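Local atomic coordinates of 3-HSA hydroxylase, oxygenase (Rhodococcus sp., PDB entry 2RFQ), a protein that catalyses, as the FMNH2-dependent oxygenase component of a two-component monooxygenase, the ortho-hydroxylation of the secosteroid 3-HSA during cholesterol breakdown. Residues 230-233 with 234-237; 292-295 with 296-299; 326-329 with 330-334. All blocks are in the same frame, centred on the assembly; numbering follows the deposited sequence.

Contact 1 of 3, residues 230-233 with 234-237; sequences KMPW and GTIH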
loop_
_atom_site.group_PDB
_atom_site.type_symbol
_atom_site.label_atom_id
_atom_site.label_comp_id
_atom_site.label_asym_id
_atom_site.label_seq_id
_atom_site.Cartn_x
_atom_site.Cartn_y
_atom_site.Cartn_z
ATOM N N LYS A 230 38.175 -1.301 4.398
ATOM C CA LYS A 230 38.001 0.085 3.944
ATOM C C LYS A 230 36.520 0.364 3.631
ATOM O O LYS A 230 36.164 1.469 3.192
ATOM C CB LYS A 230 38.898 0.370 2.743
ATOM C CG LYS A 230 40.357 0.268 3.136
ATOM C CD LYS A 230 41.289 0.562 1.978
ATOM C CE LYS A 230 42.733 0.643 2.496
ATOM N NZ LYS A 230 43.309 -0.697 2.846
HETATM N N MSE A 231 35.673 -0.648 3.829
HETATM C CA MSE A 231 34.230 -0.458 3.619
HETATM C C MSE A 231 33.666 0.539 4.636
HETATM O O MSE A 231 34.096 0.539 5.775
HETATM C CB MSE A 231 33.477 -1.787 3.750
HETATM C CG MSE A 231 33.827 -2.774 2.657
HETATM SE SE MSE A 231 32.791 -2.416 1.021
HETATM C CE MSE A 231 31.005 -2.950 1.689
ATOM N N PRO A 232 32.694 1.374 4.215
ATOM C CA PRO A 232 32.108 2.351 5.126
ATOM C C PRO A 232 31.235 1.710 6.198
ATOM O O PRO A 232 30.426 0.836 5.882
ATOM C CB PRO A 232 31.280 3.263 4.189
ATOM C CG PRO A 232 30.922 2.408 3.042
ATOM C CD PRO A 232 32.134 1.478 2.855
ATOM N N TRP A 233 31.420 2.138 7.454
ATOM C CA TRP A 233 30.572 1.675 8.559
ATOM C C TRP A 233 29.088 1.881 8.266
ATOM O O TRP A 233 28.261 1.043 8.662
ATOM C CB TRP A 233 30.953 2.422 9.844
ATOM C CG TRP A 233 30.237 1.967 11.110
ATOM C CD1 TRP A 233 29.430 2.735 11.897
ATOM C CD2 TRP A 233 30.316 0.677 11.758
ATOM N NE1 TRP A 233 28.988 2.009 12.977
ATOM C CE2 TRP A 233 29.517 0.750 12.925
ATOM C CE3 TRP A 233 30.973 -0.521 11.469
ATOM C CZ2 TRP A 233 29.369 -0.327 13.808
ATOM C CZ3 TRP A 233 30.807 -1.616 12.343
ATOM C CH2 TRP A 233 30.014 -1.501 13.505
ATOM N N GLY A 234 28.752 2.989 7.601
ATOM C CA GLY A 234 27.352 3.310 7.300
ATOM C C GLY A 234 26.669 2.289 6.398
ATOM O O GLY A 234 25.436 2.225 6.343
ATOM N N THR A 235 27.472 1.537 5.625
ATOM C CA THR A 235 26.967 0.352 4.934
ATOM C C THR A 235 27.114 -0.954 5.745
ATOM O O THR A 235 26.180 -1.743 5.847
ATOM C CB THR A 235 27.634 0.192 3.550
ATOM O OG1 THR A 235 27.254 1.304 2.730
ATOM C CG2 THR A 235 27.167 -1.102 2.866
ATOM N N ILE A 236 28.297 -1.182 6.295
ATOM C CA ILE A 236 28.592 -2.454 6.970
ATOM C C ILE A 236 27.665 -2.756 8.142
ATOM O O ILE A 236 27.140 -3.890 8.264
ATOM C CB ILE A 236 30.070 -2.431 7.449
ATOM C CG1 ILE A 236 30.996 -2.481 6.211
ATOM C CG2 ILE A 236 30.357 -3.557 8.474
ATOM C CD1 ILE A 236 31.100 -3.899 5.537
ATOM N N HIS A 237 27.489 -1.775 9.028
ATOM C CA HIS A 237 26.710 -2.069 10.253
ATOM C C HIS A 237 25.216 -2.151 9.928
ATOM O O HIS A 237 24.574 -3.163 10.245
ATOM C CB HIS A 237 27.057 -1.091 11.365
ATOM C CG HIS A 237 26.205 -1.232 12.587
ATOM N ND1 HIS A 237 26.054 -2.429 13.258
ATOM C CD2 HIS A 237 25.445 -0.327 13.247
ATOM C CE1 HIS A 237 25.241 -2.252 14.286
ATOM N NE2 HIS A 237 24.854 -0.987 14.297
#

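Contact 2 of 3, residues 292-295 with 296-299; sequences AAWR and QLSG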
loop_
_atom_site.group_PDB
_atom_site.type_symbol
_atom_site.label_atom_id
_atom_site.label_comp_id
_atom_site.label_asym_id
_atom_site.label_seq_id
_atom_site.Cartn_x
_atom_site.Cartn_y
_atom_site.Cartn_z
ATOM N N ALA A 292 14.020 -8.882 -4.347
ATOM C CA ALA A 292 14.443 -7.502 -4.631
ATOM C C ALA A 292 15.278 -6.944 -3.470
ATOM O O ALA A 292 16.317 -6.296 -3.678
ATOM C CB ALA A 292 13.235 -6.616 -4.888
ATOM N N ALA A 293 14.802 -7.195 -2.250
ATOM C CA ALA A 293 15.518 -6.779 -1.037
ATOM C C ALA A 293 16.943 -7.308 -1.057
ATOM O O ALA A 293 17.883 -6.552 -0.871
ATOM C CB ALA A 293 14.790 -7.270 0.204
ATOM N N TRP A 294 17.101 -8.603 -1.290
ATOM C CA TRP A 294 18.431 -9.200 -1.337
ATOM C C TRP A 294 19.298 -8.662 -2.488
ATOM O O TRP A 294 20.468 -8.364 -2.295
ATOM C CB TRP A 294 18.329 -10.723 -1.403
ATOM C CG TRP A 294 19.697 -11.349 -1.424
ATOM C CD1 TRP A 294 20.298 -11.978 -2.485
ATOM C CD2 TRP A 294 20.662 -11.334 -0.361
ATOM N NE1 TRP A 294 21.581 -12.377 -2.136
ATOM C CE2 TRP A 294 21.825 -11.995 -0.844
ATOM C CE3 TRP A 294 20.654 -10.825 0.956
ATOM C CZ2 TRP A 294 22.976 -12.179 -0.051
ATOM C CZ3 TRP A 294 21.806 -11.020 1.755
ATOM C CH2 TRP A 294 22.949 -11.686 1.228
ATOM N N ARG A 295 18.712 -8.525 -3.675
ATOM C CA ARG A 295 19.470 -7.998 -4.829
ATOM C C ARG A 295 20.047 -6.634 -4.528
ATOM O O ARG A 295 21.212 -6.387 -4.805
ATOM C CB ARG A 295 18.589 -7.921 -6.060
ATOM C CG ARG A 295 18.392 -9.271 -6.748
ATOM C CD ARG A 295 17.617 -9.049 -8.030
ATOM N NE ARG A 295 17.181 -10.304 -8.652
ATOM C CZ ARG A 295 17.932 -11.010 -9.501
ATOM N NH1 ARG A 295 19.147 -10.590 -9.865
ATOM N NH2 ARG A 295 17.474 -12.152 -9.998
ATOM N N GLN A 296 19.239 -5.757 -3.928
ATOM C CA GLN A 296 19.760 -4.413 -3.595
ATOM C C GLN A 296 20.741 -4.439 -2.427
ATOM O O GLN A 296 21.814 -3.802 -2.477
ATOM C CB GLN A 296 18.602 -3.466 -3.293
ATOM C CG GLN A 296 17.730 -3.277 -4.528
ATOM C CD GLN A 296 16.699 -2.189 -4.357
ATOM O OE1 GLN A 296 15.887 -2.224 -3.418
ATOM N NE2 GLN A 296 16.727 -1.197 -5.269
ATOM N N LEU A 297 20.386 -5.170 -1.370
ATOM C CA LEU A 297 21.233 -5.197 -0.184
ATOM C C LEU A 297 22.614 -5.767 -0.488
ATOM O O LEU A 297 23.629 -5.173 -0.134
ATOM C CB LEU A 297 20.552 -6.002 0.936
ATOM C CG LEU A 297 21.215 -5.858 2.304
ATOM C CD1 LEU A 297 20.896 -4.477 2.934
ATOM C CD2 LEU A 297 20.703 -6.954 3.190
ATOM N N SER A 298 22.644 -6.915 -1.158
ATOM C CA SER A 298 23.911 -7.508 -1.549
ATOM C C SER A 298 24.577 -6.734 -2.704
ATOM O O SER A 298 25.820 -6.596 -2.749
ATOM C CB SER A 298 23.707 -8.985 -1.870
ATOM O OG SER A 298 22.963 -9.183 -3.055
ATOM N N GLY A 299 23.755 -6.197 -3.616
ATOM C CA GLY A 299 24.247 -5.431 -4.782
ATOM C C GLY A 299 25.046 -4.196 -4.413
ATOM O O GLY A 299 26.132 -3.947 -4.977
#

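Contact 3 of 3, residues 326-329 with 330-334; sequences QVRA and TGRAI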
loop_
_atom_site.group_PDB
_atom_site.type_symbol
_atom_site.label_atom_id
_atom_site.label_comp_id
_atom_site.label_asym_id
_atom_site.label_seq_id
_atom_site.Cartn_x
_atom_site.Cartn_y
_atom_site.Cartn_z
ATOM N N GLN A 326 18.928 -0.306 1.914
ATOM C CA GLN A 326 19.109 -1.151 3.086
ATOM C C GLN A 326 17.914 -1.044 4.045
ATOM O O GLN A 326 17.309 -2.059 4.436
ATOM C CB GLN A 326 20.443 -0.853 3.787
ATOM C CG GLN A 326 20.523 -1.459 5.192
ATOM C CD GLN A 326 20.156 -0.446 6.240
ATOM O OE1 GLN A 326 20.538 0.724 6.134
ATOM N NE2 GLN A 326 19.414 -0.882 7.275
ATOM N N VAL A 327 17.531 0.181 4.402
ATOM C CA VAL A 327 16.301 0.309 5.194
ATOM C C VAL A 327 15.102 -0.261 4.412
ATOM O O VAL A 327 14.220 -0.923 4.980
ATOM C CB VAL A 327 16.030 1.757 5.683
ATOM C CG1 VAL A 327 17.223 2.279 6.517
ATOM C CG2 VAL A 327 15.712 2.696 4.520
ATOM N N ARG A 328 15.096 -0.043 3.101
ATOM C CA ARG A 328 13.970 -0.554 2.307
ATOM C C ARG A 328 13.939 -2.081 2.264
ATOM O O ARG A 328 12.858 -2.662 2.245
ATOM C CB ARG A 328 13.970 0.022 0.894
ATOM C CG ARG A 328 12.544 -0.002 0.273
ATOM C CD ARG A 328 12.408 1.120 -0.799
ATOM N NE ARG A 328 11.079 1.242 -1.418
ATOM C CZ ARG A 328 10.025 1.801 -0.824
ATOM N NH1 ARG A 328 10.115 2.283 0.427
ATOM N NH2 ARG A 328 8.862 1.892 -1.467
ATOM N N ALA A 329 15.113 -2.720 2.246
ATOM C CA ALA A 329 15.199 -4.181 2.217
ATOM C C ALA A 329 14.548 -4.755 3.480
ATOM O O ALA A 329 13.778 -5.726 3.412
ATOM C CB ALA A 329 16.638 -4.611 2.137
ATOM N N THR A 330 14.832 -4.140 4.629
ATOM C CA THR A 330 14.154 -4.534 5.877
ATOM C C THR A 330 12.638 -4.407 5.709
ATOM O O THR A 330 11.894 -5.330 6.029
ATOM C CB THR A 330 14.645 -3.675 7.048
ATOM O OG1 THR A 330 16.004 -4.069 7.316
ATOM C CG2 THR A 330 13.759 -3.872 8.305
ATOM N N GLY A 331 12.201 -3.273 5.176
ATOM C CA GLY A 331 10.769 -3.042 4.933
ATOM C C GLY A 331 10.148 -4.074 4.006
ATOM O O GLY A 331 9.056 -4.582 4.293
ATOM N N ARG A 332 10.834 -4.390 2.896
ATOM C CA ARG A 332 10.325 -5.389 1.944
ATOM C C ARG A 332 10.224 -6.772 2.610
ATOM O O ARG A 332 9.272 -7.523 2.390
ATOM C CB ARG A 332 11.253 -5.497 0.731
ATOM C CG ARG A 332 11.313 -4.230 -0.150
ATOM C CD ARG A 332 12.056 -4.551 -1.454
ATOM N NE ARG A 332 12.775 -3.376 -1.960
ATOM C CZ ARG A 332 12.248 -2.424 -2.739
ATOM N NH1 ARG A 332 13.006 -1.409 -3.153
ATOM N NH2 ARG A 332 10.961 -2.457 -3.069
ATOM N N ALA A 333 11.241 -7.114 3.393
ATOM C CA ALA A 333 11.270 -8.403 4.093
ATOM C C ALA A 333 10.086 -8.521 5.053
ATOM O O ALA A 333 9.370 -9.540 5.057
ATOM C CB ALA A 333 12.592 -8.597 4.802
ATOM N N ILE A 334 9.856 -7.487 5.851
ATOM C CA ILE A 334 8.748 -7.513 6.826
ATOM C C ILE A 334 7.392 -7.522 6.111
ATOM O O ILE A 334 6.498 -8.284 6.485
ATOM C CB ILE A 334 8.870 -6.354 7.812
ATOM C CG1 ILE A 334 10.149 -6.554 8.638
ATOM C CG2 ILE A 334 7.663 -6.315 8.734
ATOM C CD1 ILE A 334 10.602 -5.331 9.408
#

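Contact 1 of 3, residues 230-233 with 234-237
Trp233 and His237 each carry CG anti to the backbone N (chi1 -175° and 174°), and with one helical turn between them the two side chains lie side by side, pointing the same way. The CB of His237 is thereby set over the six-membered ring of Trp233, 3.4 Å from its centroid and only 12° off the ring normal, a CH-pi contact centred on the face. The imidazole continues beyond it: its plane is almost parallel to that of the indole, but the rings are slid apart, with centroids 4.8 Å apart, and barely overlap. On another side of the turn Met231, a selenomethionine, crosses Ile236 at about a right angle, its CB 3.6 Å from Ile236 CG1, while the chain beyond CG folds back through two bends and leaves CE near Ile236 CD1. This is the N-terminus of helix 233-266, with Pro232 at the N-cap position. Its carbonyl oxygen takes two backbone N-H groups: Ile236 N at 3.0 Å from Pro232 O, nearly straight and in the carbonyl plane, and Thr235 N, more bent and above that plane. The i to i+4 pattern opens with Ile236 N and continues with His237 N on Trp233 O at 2.9 Å. The pyrrolidine CG of Pro232 lies 3.8 Å from Thr235 OG1, whose hydroxyl is hydrogen-bonded to Glu304 of helix 277-309. Tyr120, an FMN-binding residue by similarity, meets both the Trp233 and the His237 rings edge-to-face, and His368, another such residue, meets the His237 ring. The apolar Met231–Ile236 crossing faces the neighbouring helices, whereas the near-parallel Trp233–His237 pair probably forms part of the wall beside the flavin site.

Contact 2 of 3, residues 292-295 with 296-299
Residues 292-299 form a continuous run of helix 277-309, in which Gln296 N, Leu297 N and Ser298 N bond in regular i to i+4 fashion to the carbonyls of Ala292, Ala293 and Trp294. The last of the series is less straight: Gly299 N lies 2.8 Å from Arg295 O, but the N-H angle falls to 133° and the donor stands above the carbonyl plane. Trp294 O is gripped twice by one residue, by Ser298 N at 2.9 Å and by Ser298 OG at 2.7 Å from that same Trp294 O, the two donors arriving from opposite faces of the carbonyl plane. The hydroxyl turns back to this carbonyl because OG sits between the backbone N and the carbonyl carbon (chi1 69°). The same serine packs against one face of the indole: its CB is 3.9 Å from the centroid of the Trp294 six-membered ring, offset toward the rim, and its OG is 3.6 Å from Trp294 NE1.

In the C-terminal helical domain of this acyl-CoA dehydrogenase-like fold, the helix packs against helices 233-266 and 316-344 and also meets a second subunit. Trp294 reaches Val246 and Tyr250 of helix 233-266 and makes a cation-pi contact with Arg73, while its CZ3 stays 4.5 Å from Leu297 CD2. Arg295 extends to a salt bridge with Asp291 one turn earlier. Gln296 CG rests 3.4 Å from Ala292 O, and its extended chain carries NE2 to Asp291 and Ser288 O of the second subunit.

Contact 3 of 3, residues 326-329 with 330-334
Arg328 O receives Arg332 N at 2.7 Å, the shortest of the four backbone hydrogen bonds between residues 326-329 and 330-334, with the donor nearly along the C=O axis. The run is the middle of helix 316-344, which belongs to the C-terminal helical domain of the acyl-CoA dehydrogenase-like fold and packs against helices 233-266, 373-384 and 277-309, the last through Ala329 on Ala293. One turn apart, the side chains of Arg328 and Arg332 cross obliquely. Arg328 has CG anti to the backbone N (chi1 -156°) and runs extended to NE; Arg332 starts with CG beside its backbone N and bends at chi3, which turns one face of its guanidinium to the aliphatic part of Arg328. There the methylenes of Arg328 cover that face toward its rim, with CD 3.5 Å from Arg332 NH1. That NH1 in turn lies near the plane of the Arg328 guanidinium, at its edge, and the two planes stand 84° apart. Although Arg328 NE and Arg332 NH1 are 3.7 Å apart, the charges share a counter-ion: Asp289 OD1 of a second subunit makes salt bridges with Arg328 NE and Arg332 NH2, so a single carboxylate probably offsets both and ties this helix to the second subunit. Gln326 and Thr330 turn another side toward the domain core, where Gln326 NE2 and Thr330 OG1 both bond to Ser242 OG of helix 233-266, while Gln326 OE1 takes a hydrogen bond from Arg323 NH1. Ala333 N bonds to Ala329 O at 2.9 Å, and the CB of Ala333 lies 3.4 Å from that same Ala329 O.

Contacts 2 and 3 lie on consecutive helices of one domain, their centres about 10 Å apart, and touch directly: Gln296 OE1 is 3.0 Å from Arg332 NH1, a probable hydrogen bond, and Leu297 CD1 packs 3.7 Å from Gln326 CB. Both also reach the second subunit. Contact 1, at the start of helix 233-266, does not touch either: centre to centre it is about 16 Å from contact 2 and 18 Å from contact 3, with nearest atoms about 6 and 5 Å apart. It is nearest to the presumed FMN site, with Trp233 about 4 Å from Tyr120 and His237 about 4 Å from His368, side chain to side chain; Gln326 of contact 3 is about 7 Å from His368 on the same measure.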